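Transcriptional regulator, MarR family (PDB 3S2W) probably binds DNA through a winged helix-turn-helix domain and regulates transcription as a member of the MarR family. Local coordinates at residues A[61-66]-A[108-113]; A[41-46]-A[119-124]; A[50-55]-A[82-87]. One frame throughout, in Å; residues are numbered along the deposited sequence.

Contact 1 of 3, residues A[61-66]-A[108-113]; sequences REDGIN and VFLTEK
Asp63 and Gly64 meet Phe109 and Leu110 where the second wing strand of the winged helix, 106-110, runs beside the short strand 65-66, an edge of the small antiparallel sheet that MarR-type domains carry. The carboxylate of Asp63 reaches across to segment 108-113. With CG anti to the backbone N (chi1 -170°), OD1 arrives beside the peptide that joins Phe109 to Leu110 and accepts the N-H of Leu110 at 3.0 Å. That donor comes in on the syn side, 26° out of the carboxylate plane, and the bond is bent to 145°. OD1 also takes a weak bond from the N-H of Gly64, so two backbone donors bear on one oxygen.

Gly64 lies against a face of the Phe109 ring: its CA is 3.5 Å from the ring centroid and close to the ring normal, a CH-pi contact displaced toward the rim. A beta carbon at this position would run into Phe109 CE1, and the backbone's positive phi also favours glycine. The ring itself lies nearly parallel to that of Phe95 on strand 94-98. Ile65 and Val108 instead pack on Leu59, and Leu110 on Leu56 and Tyr60, all of helix 53-61.

Farther along, Val108 N gives a hydrogen bond of 2.8 Å to Ile65 O. At the other end of the contact, one water donates to both Asp63 OD2 and Leu110 O, each at 2.7 Å.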
loop_
_atom_site.group_PDB
_atom_site.type_symbol
_atom_site.label_atom_id
_atom_site.label_comp_id
_atom_site.label_asym_id
_atom_site.label_seq_id
_atom_site.Cartn_x
_atom_site.Cartn_y
_atom_site.Cartn_z
ATOM N N ARG A 61 13.565 14.457 2.520
ATOM C CA ARG A 61 14.629 14.110 1.596
ATOM C C ARG A 61 14.929 15.287 0.662
ATOM O O ARG A 61 16.064 15.726 0.548
ATOM C CB ARG A 61 14.284 12.859 0.805
ATOM C CG ARG A 61 14.997 11.617 1.307
ATOM C CD ARG A 61 14.623 10.389 0.479
ATOM N NE ARG A 61 13.197 10.078 0.574
ATOM C CZ ARG A 61 12.469 9.577 -0.422
ATOM N NH1 ARG A 61 13.037 9.328 -1.601
ATOM N NH2 ARG A 61 11.170 9.327 -0.234
ATOM N N GLU A 62 13.899 15.805 0.014
ATOM C CA GLU A 62 14.053 16.838 -0.995
ATOM C C GLU A 62 13.034 17.929 -0.707
ATOM O O GLU A 62 11.859 17.801 -1.058
ATOM C CB GLU A 62 13.790 16.240 -2.383
ATOM C CG GLU A 62 14.888 16.458 -3.414
ATOM C CD GLU A 62 14.776 17.800 -4.121
ATOM O OE1 GLU A 62 15.061 18.839 -3.484
ATOM O OE2 GLU A 62 14.403 17.810 -5.316
ATOM N N ASP A 63 13.479 18.998 -0.060
ATOM C CA ASP A 63 12.598 20.111 0.270
ATOM C C ASP A 63 12.500 21.111 -0.870
ATOM O O ASP A 63 13.375 21.180 -1.722
ATOM C CB ASP A 63 13.115 20.813 1.516
ATOM C CG ASP A 63 12.136 21.807 2.063
ATOM O OD1 ASP A 63 10.964 21.778 1.639
ATOM O OD2 ASP A 63 12.530 22.608 2.926
ATOM N N GLY A 64 11.434 21.898 -0.887
ATOM C CA GLY A 64 11.258 22.873 -1.943
ATOM C C GLY A 64 10.953 22.224 -3.278
ATOM O O GLY A 64 11.356 22.711 -4.316
ATOM N N ILE A 65 10.227 21.120 -3.257
ATOM C CA ILE A 65 9.907 20.418 -4.487
ATOM C C ILE A 65 8.547 20.873 -5.033
ATOM O O ILE A 65 7.648 21.241 -4.280
ATOM C CB ILE A 65 9.922 18.901 -4.250
ATOM C CG1 ILE A 65 9.512 18.144 -5.510
ATOM C CG2 ILE A 65 8.995 18.532 -3.128
ATOM C CD1 ILE A 65 9.254 16.665 -5.245
ATOM N N ASN A 66 8.408 20.871 -6.348
ATOM C CA ASN A 66 7.159 21.263 -6.984
ATOM C C ASN A 66 6.040 20.272 -6.674
ATOM O O ASN A 66 6.238 19.066 -6.732
ATOM C CB ASN A 66 7.365 21.357 -8.495
ATOM C CG ASN A 66 6.265 22.108 -9.176
ATOM O OD1 ASN A 66 5.129 21.626 -9.279
ATOM N ND2 ASN A 66 6.584 23.309 -9.644
ATOM N N VAL A 108 6.628 23.328 -2.652
ATOM C CA VAL A 108 6.306 23.153 -1.237
ATOM C C VAL A 108 7.554 23.009 -0.389
ATOM O O VAL A 108 8.511 22.342 -0.774
ATOM C CB VAL A 108 5.270 22.018 -0.967
ATOM C CG1 VAL A 108 4.537 21.645 -2.236
ATOM C CG2 VAL A 108 5.930 20.813 -0.366
ATOM N N PHE A 109 7.530 23.680 0.760
ATOM C CA PHE A 109 8.675 23.769 1.637
ATOM C C PHE A 109 8.251 23.434 3.055
ATOM O O PHE A 109 7.133 23.733 3.458
ATOM C CB PHE A 109 9.205 25.196 1.648
ATOM C CG PHE A 109 9.894 25.622 0.382
ATOM C CD1 PHE A 109 11.281 25.563 0.281
ATOM C CD2 PHE A 109 9.173 26.139 -0.683
ATOM C CE1 PHE A 109 11.942 25.975 -0.876
ATOM C CE2 PHE A 109 9.837 26.554 -1.860
ATOM C CZ PHE A 109 11.226 26.470 -1.946
ATOM N N LEU A 110 9.149 22.832 3.827
ATOM C CA LEU A 110 8.907 22.639 5.257
ATOM C C LEU A 110 8.998 23.969 5.996
ATOM O O LEU A 110 9.872 24.794 5.703
ATOM C CB LEU A 110 9.915 21.647 5.833
ATOM C CG LEU A 110 9.735 20.208 5.334
ATOM C CD1 LEU A 110 11.064 19.448 5.396
ATOM C CD2 LEU A 110 8.599 19.466 6.112
ATOM N N THR A 111 8.089 24.194 6.937
ATOM C CA THR A 111 8.239 25.302 7.875
ATOM C C THR A 111 9.154 24.869 9.025
ATOM O O THR A 111 9.581 23.714 9.094
ATOM C CB THR A 111 6.904 25.685 8.491
ATOM O OG1 THR A 111 6.395 24.557 9.206
ATOM C CG2 THR A 111 5.903 26.093 7.408
ATOM N N GLU A 112 9.449 25.781 9.945
ATOM C CA GLU A 112 10.269 25.395 11.090
ATOM C C GLU A 112 9.578 24.317 11.912
ATOM O O GLU A 112 10.191 23.306 12.248
ATOM C CB GLU A 112 10.672 26.604 11.949
ATOM C CG GLU A 112 12.041 27.160 11.563
ATOM C CD GLU A 112 13.159 26.116 11.696
ATOM O OE1 GLU A 112 13.300 25.534 12.792
ATOM O OE2 GLU A 112 13.890 25.872 10.707
ATOM N N LYS A 113 8.299 24.530 12.221
ATOM C CA LYS A 113 7.477 23.499 12.862
ATOM C C LYS A 113 7.634 22.130 12.163
ATOM O O LYS A 113 7.860 21.119 12.811
ATOM C CB LYS A 113 6.007 23.927 12.874
ATOM C CG LYS A 113 5.133 23.214 13.894
ATOM C CD LYS A 113 3.668 23.657 13.769
ATOM C CE LYS A 113 2.842 23.279 14.997
ATOM N NZ LYS A 113 1.438 23.780 14.910
HETATM O O HOH W 1 12.398 24.676 4.626
#

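Contact 2 of 3, residues A[41-46]-A[119-124]; sequences KKIEPY and PDMKKI
This is side-chain packing between two helices, made where the end of helix 23-43 and the 3-10 turn 44-46 run beside the middle of helix 112-133. Ile124, Met121 and Asp120 face Lys42, Ile43 and Tyr46, and the contact is largely apolar.

At one end Ile124 points its CD1 methyl at the aliphatic base of Lys42, 3.2 Å from CB, with CG next in line at 3.7 Å; Ile124 CG2 also comes near the same CB. The lysine chain turns at chi2 and again near its end, and its amine forms a salt bridge with Glu127, one turn beyond Ile124. A single side chain therefore lends its carbon stem to the apolar contact and its charge to a partner farther along the opposing helix.

In the middle lies Met121, modelled as selenomethionine. Its chain bends at chi2 and chi3 (94°), which carries its end over to the Tyr46 ring. Met121 SE rests 3.9 Å from Ile43 CG2, the two side chains crossing at about a right angle, while Met121 CE lies over a face of the Tyr46 ring, 3.9 Å from its centroid and 28° off the normal, a CH-pi contact.

At the other end the Tyr46 hydroxyl reaches Asp120: OH is 3.5 Å from CB and 3.3 Å from OD2, with the ring and carboxylate planes turned 60° apart. The turn presenting this ring is closed by Tyr46 N bonding to Ile43 O.

Helix 53-61 covers the Met121 side through Phe53, Met57 and Tyr60, and Tyr93, just ahead of strand 94-98, binds the carbonyl of Tyr46 through its hydroxyl.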
loop_
_atom_site.group_PDB
_atom_site.type_symbol
_atom_site.label_atom_id
_atom_site.label_comp_id
_atom_site.label_asym_id
_atom_site.label_seq_id
_atom_site.Cartn_x
_atom_site.Cartn_y
_atom_site.Cartn_z
ATOM N N LYS A 41 -1.752 5.939 14.150
ATOM C CA LYS A 41 -2.004 6.192 15.562
ATOM C C LYS A 41 -0.877 6.993 16.173
ATOM O O LYS A 41 -1.104 7.836 17.054
ATOM C CB LYS A 41 -2.189 4.897 16.344
ATOM C CG LYS A 41 -3.538 4.253 16.141
ATOM C CD LYS A 41 -4.228 4.004 17.469
ATOM C CE LYS A 41 -3.344 3.172 18.387
ATOM N NZ LYS A 41 -4.070 1.984 18.908
ATOM N N LYS A 42 0.339 6.711 15.719
ATOM C CA LYS A 42 1.504 7.379 16.261
ATOM C C LYS A 42 1.570 8.825 15.796
ATOM O O LYS A 42 2.098 9.651 16.500
ATOM C CB LYS A 42 2.801 6.643 15.946
ATOM C CG LYS A 42 2.945 5.256 16.585
ATOM C CD LYS A 42 3.120 5.369 18.060
ATOM C CE LYS A 42 3.519 4.034 18.672
ATOM N NZ LYS A 42 4.987 3.919 18.760
ATOM N N ILE A 43 1.006 9.164 14.651
ATOM C CA ILE A 43 1.093 10.568 14.248
ATOM C C ILE A 43 -0.108 11.459 14.587
ATOM O O ILE A 43 0.006 12.681 14.510
ATOM C CB ILE A 43 1.489 10.762 12.771
ATOM C CG1 ILE A 43 0.447 10.163 11.853
ATOM C CG2 ILE A 43 2.856 10.168 12.505
ATOM C CD1 ILE A 43 0.747 10.471 10.398
ATOM N N GLU A 44 -1.236 10.855 14.969
ATOM C CA GLU A 44 -2.399 11.609 15.455
ATOM C C GLU A 44 -2.004 12.756 16.390
ATOM O O GLU A 44 -2.486 13.861 16.223
ATOM C CB GLU A 44 -3.342 10.700 16.211
ATOM C CG GLU A 44 -4.723 10.476 15.634
ATOM C CD GLU A 44 -5.368 9.208 16.226
ATOM O OE1 GLU A 44 -5.753 9.208 17.424
ATOM O OE2 GLU A 44 -5.450 8.191 15.497
ATOM N N PRO A 45 -1.143 12.483 17.390
ATOM C CA PRO A 45 -0.856 13.536 18.371
ATOM C C PRO A 45 -0.292 14.805 17.744
ATOM O O PRO A 45 -0.366 15.854 18.372
ATOM C CB PRO A 45 0.166 12.882 19.302
ATOM C CG PRO A 45 -0.171 11.402 19.228
ATOM C CD PRO A 45 -0.620 11.168 17.811
ATOM N N TYR A 46 0.238 14.711 16.528
ATOM C CA TYR A 46 0.712 15.884 15.790
ATOM C C TYR A 46 -0.370 16.422 14.866
ATOM O O TYR A 46 -0.127 17.322 14.071
ATOM C CB TYR A 46 1.976 15.561 14.986
ATOM C CG TYR A 46 3.018 14.844 15.803
ATOM C CD1 TYR A 46 3.107 13.450 15.798
ATOM C CD2 TYR A 46 3.892 15.548 16.602
ATOM C CE1 TYR A 46 4.047 12.790 16.570
ATOM C CE2 TYR A 46 4.838 14.900 17.372
ATOM C CZ TYR A 46 4.911 13.525 17.359
ATOM O OH TYR A 46 5.865 12.913 18.139
ATOM N N PRO A 119 12.775 14.308 13.623
ATOM C CA PRO A 119 13.262 13.239 14.506
ATOM C C PRO A 119 12.119 12.338 14.963
ATOM O O PRO A 119 12.296 11.123 15.111
ATOM C CB PRO A 119 13.812 14.005 15.724
ATOM C CG PRO A 119 14.129 15.356 15.214
ATOM C CD PRO A 119 13.124 15.648 14.131
ATOM N N ASP A 120 10.956 12.935 15.195
ATOM C CA ASP A 120 9.786 12.182 15.640
ATOM C C ASP A 120 9.237 11.276 14.514
ATOM O O ASP A 120 8.953 10.103 14.736
ATOM C CB ASP A 120 8.698 13.130 16.150
ATOM C CG ASP A 120 9.228 14.153 17.168
ATOM O OD1 ASP A 120 9.836 15.180 16.740
ATOM O OD2 ASP A 120 9.018 13.929 18.390
HETATM N N MSE A 121 9.109 11.827 13.311
HETATM C CA MSE A 121 8.647 11.067 12.163
HETATM C C MSE A 121 9.603 9.916 11.836
HETATM O O MSE A 121 9.184 8.766 11.670
HETATM C CB MSE A 121 8.533 11.989 10.959
HETATM C CG MSE A 121 7.590 13.163 11.168
HETATM SE SE MSE A 121 5.752 12.598 11.551
HETATM C CE MSE A 121 5.811 12.611 13.497
ATOM N N LYS A 122 10.893 10.207 11.747
ATOM C CA LYS A 122 11.822 9.152 11.387
ATOM C C LYS A 122 11.854 8.038 12.434
ATOM O O LYS A 122 12.059 6.853 12.100
ATOM C CB LYS A 122 13.208 9.716 11.060
ATOM C CG LYS A 122 13.299 10.278 9.610
ATOM C CD LYS A 122 14.701 10.795 9.257
ATOM C CE LYS A 122 14.797 11.235 7.788
ATOM N NZ LYS A 122 16.040 12.033 7.487
ATOM N N LYS A 123 11.617 8.414 13.693
ATOM C CA LYS A 123 11.593 7.450 14.796
ATOM C C LYS A 123 10.355 6.546 14.753
ATOM O O LYS A 123 10.431 5.346 15.040
ATOM C CB LYS A 123 11.637 8.165 16.144
ATOM C CG LYS A 123 11.634 7.215 17.318
ATOM C CD LYS A 123 11.221 7.931 18.590
ATOM C CE LYS A 123 11.436 7.079 19.850
ATOM N NZ LYS A 123 10.893 7.767 21.075
ATOM N N ILE A 124 9.212 7.144 14.417
ATOM C CA ILE A 124 7.980 6.404 14.216
ATOM C C ILE A 124 8.128 5.392 13.077
ATOM O O ILE A 124 7.663 4.269 13.200
ATOM C CB ILE A 124 6.818 7.328 13.853
ATOM C CG1 ILE A 124 6.446 8.232 15.027
ATOM C CG2 ILE A 124 5.655 6.507 13.423
ATOM C CD1 ILE A 124 5.920 7.481 16.200
#

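Contact 3 of 3, residues A[50-55]-A[82-87]; sequences SGQFPF and ARAIQK. With SO4 (sulfate ion), chain I; SO4 (sulfate ion), chain J.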
loop_
_atom_site.group_PDB
_atom_site.type_symbol
_atom_site.label_atom_id
_atom_site.label_comp_id
_atom_site.label_asym_id
_atom_site.label_seq_id
_atom_site.Cartn_x
_atom_site.Cartn_y
_atom_site.Cartn_z
ATOM N N SER A 50 -2.339 9.727 8.203
ATOM C CA SER A 50 -1.416 8.824 7.520
ATOM C C SER A 50 -1.375 9.045 6.012
ATOM O O SER A 50 -0.510 8.511 5.328
ATOM C CB SER A 50 -1.794 7.372 7.817
ATOM O OG SER A 50 -3.142 7.144 7.463
ATOM N N GLY A 51 -2.321 9.815 5.487
ATOM C CA GLY A 51 -2.257 10.243 4.097
ATOM C C GLY A 51 -1.229 11.344 3.825
ATOM O O GLY A 51 -0.760 11.518 2.694
ATOM N N GLN A 52 -0.867 12.081 4.870
ATOM C CA GLN A 52 0.099 13.165 4.767
ATOM C C GLN A 52 1.528 12.704 5.019
ATOM O O GLN A 52 2.485 13.369 4.629
ATOM C CB GLN A 52 -0.258 14.242 5.773
ATOM C CG GLN A 52 -1.647 14.843 5.558
ATOM C CD GLN A 52 -2.202 15.429 6.830
ATOM O OE1 GLN A 52 -1.496 16.122 7.556
ATOM N NE2 GLN A 52 -3.460 15.137 7.126
ATOM N N PHE A 53 1.670 11.573 5.692
ATOM C CA PHE A 53 2.975 11.100 6.115
ATOM C C PHE A 53 3.979 10.949 4.964
ATOM O O PHE A 53 5.128 11.370 5.091
ATOM C CB PHE A 53 2.816 9.771 6.818
ATOM C CG PHE A 53 4.047 9.304 7.496
ATOM C CD1 PHE A 53 4.737 8.196 7.023
ATOM C CD2 PHE A 53 4.523 9.962 8.624
ATOM C CE1 PHE A 53 5.891 7.762 7.669
ATOM C CE2 PHE A 53 5.660 9.526 9.271
ATOM C CZ PHE A 53 6.340 8.421 8.802
ATOM N N PRO A 54 3.545 10.352 3.837
ATOM C CA PRO A 54 4.441 10.100 2.705
ATOM C C PRO A 54 5.001 11.414 2.136
ATOM O O PRO A 54 6.207 11.461 1.896
ATOM C CB PRO A 54 3.536 9.405 1.682
ATOM C CG PRO A 54 2.345 9.003 2.416
ATOM C CD PRO A 54 2.158 10.004 3.505
ATOM N N PHE A 55 4.163 12.446 1.955
ATOM C CA PHE A 55 4.628 13.804 1.571
ATOM C C PHE A 55 5.620 14.394 2.568
ATOM O O PHE A 55 6.720 14.792 2.208
ATOM C CB PHE A 55 3.445 14.785 1.363
ATOM C CG PHE A 55 2.496 14.350 0.274
ATOM C CD1 PHE A 55 2.783 14.618 -1.060
ATOM C CD2 PHE A 55 1.339 13.625 0.584
ATOM C CE1 PHE A 55 1.947 14.191 -2.063
ATOM C CE2 PHE A 55 0.485 13.196 -0.424
ATOM C CZ PHE A 55 0.790 13.478 -1.750
ATOM N N ALA A 82 -3.381 17.396 -3.468
ATOM C CA ALA A 82 -3.831 18.733 -3.099
ATOM C C ALA A 82 -4.408 18.782 -1.682
ATOM O O ALA A 82 -4.072 19.679 -0.895
ATOM C CB ALA A 82 -4.843 19.258 -4.121
ATOM N N ARG A 83 -5.244 17.802 -1.357
ATOM C CA ARG A 83 -5.824 17.683 -0.014
ATOM C C ARG A 83 -4.791 17.379 1.073
ATOM O O ARG A 83 -4.829 17.957 2.169
ATOM C CB ARG A 83 -6.949 16.645 0.013
ATOM C CG ARG A 83 -8.298 17.214 -0.387
ATOM C CD ARG A 83 -9.335 16.122 -0.590
ATOM N NE ARG A 83 -9.486 15.778 -2.003
ATOM C CZ ARG A 83 -9.330 14.553 -2.501
ATOM N NH1 ARG A 83 -9.020 13.542 -1.698
ATOM N NH2 ARG A 83 -9.482 14.340 -3.802
ATOM N N ALA A 84 -3.861 16.485 0.761
ATOM C CA ALA A 84 -2.794 16.195 1.692
ATOM C C ALA A 84 -1.990 17.462 1.964
ATOM O O ALA A 84 -1.853 17.877 3.118
ATOM C CB ALA A 84 -1.889 15.058 1.169
ATOM N N ILE A 85 -1.471 18.091 0.912
ATOM C CA ILE A 85 -0.631 19.273 1.101
ATOM C C ILE A 85 -1.422 20.392 1.771
ATOM O O ILE A 85 -0.893 21.150 2.604
ATOM C CB ILE A 85 -0.046 19.782 -0.205
ATOM C CG1 ILE A 85 0.910 18.742 -0.788
ATOM C CG2 ILE A 85 0.679 21.097 0.032
ATOM C CD1 ILE A 85 2.042 18.369 0.145
ATOM N N GLN A 86 -2.699 20.501 1.432
ATOM C CA GLN A 86 -3.486 21.508 2.113
ATOM C C GLN A 86 -3.624 21.280 3.638
ATOM O O GLN A 86 -3.688 22.242 4.400
ATOM C CB GLN A 86 -4.857 21.671 1.485
ATOM C CG GLN A 86 -5.655 22.697 2.233
ATOM C CD GLN A 86 -5.245 24.093 1.847
ATOM O OE1 GLN A 86 -5.286 24.452 0.670
ATOM N NE2 GLN A 86 -4.838 24.890 2.834
ATOM N N LYS A 87 -3.680 20.031 4.094
ATOM C CA LYS A 87 -3.856 19.809 5.534
ATOM C C LYS A 87 -2.529 20.042 6.228
ATOM O O LYS A 87 -2.484 20.506 7.370
ATOM C CB LYS A 87 -4.371 18.404 5.846
ATOM C CG LYS A 87 -5.809 18.127 5.394
ATOM C CD LYS A 87 -6.136 16.659 5.629
ATOM C CE LYS A 87 -7.629 16.335 5.465
ATOM N NZ LYS A 87 -8.000 15.087 6.232
HETATM S S SO4 I . -5.387 12.162 5.853
HETATM O O1 SO4 I . -6.468 12.136 4.875
HETATM O O2 SO4 I . -4.285 12.959 5.313
HETATM O O3 SO4 I . -5.868 12.772 7.099
HETATM O O4 SO4 I . -4.946 10.786 6.079
HETATM S S SO4 J . -10.671 14.908 -7.227
HETATM O O1 SO4 J . -10.792 15.340 -8.620
HETATM O O2 SO4 J . -10.405 16.079 -6.394
HETATM O O3 SO4 J . -11.918 14.279 -6.789
HETATM O O4 SO4 J . -9.568 13.952 -7.098
#
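Phe55 packs on Ala84 and Ile85 in the buried, apolar portion of this contact. Ala84 CB sits 3.4 Å from Phe55 CE2, and Ile85 CD1 approaches obliquely near the base of the ring, 4.0 Å from Phe55 CD1, its side chain crossing that of Phe55 at about a right angle.

The polar portion gathers round a sulfate ion, probably from the crystallisation liquor. Gly51 N donates to its O4 at 2.9 Å, Lys87 NZ binds O3 weakly at 3.3 Å, and the Gln52 amide group lies beside O2. The Gln52 and Lys87 side chains cross nearly at right angles, the amide group lying against the lysine's CB and CD. Were Gln52 an alanine, the Lys87 stem would probably lose its packing partner and a gap would open beside the anion. A second sulfate is held weakly at the edge of the Arg83 guanidinium, on the helix expected to read DNA in this family.

Helix 78-90 thus leans on the start of helix 53-61, with Leu70 and Leu74 of helix 67-74 also packing on Phe55 and helix 23-43 touching Ser50 and Phe53.

In the fold
Helix 53-61 ties the three together: its N-terminal part and the residues before it form one side of contact 3, it leads into the 61-66 segment of contact 1, and it packs on Met121 of contact 2. Contacts 2 and 3 touch directly, through Met121 SE and Ile43 CD1 against Phe53; contact 1 touches neither, although it shares helix 112-133 with contact 2. Contact 3 is the most buried, with an apolar interior and a polar edge that holds a sulfate in the crystal. Contacts 1 and 2 are partly buried, the former held by backbone and carboxylate bonds between residues 61-66 and the wing strand 106-110, the latter by interhelical side-chain packing, with a lysine charge paired at its border.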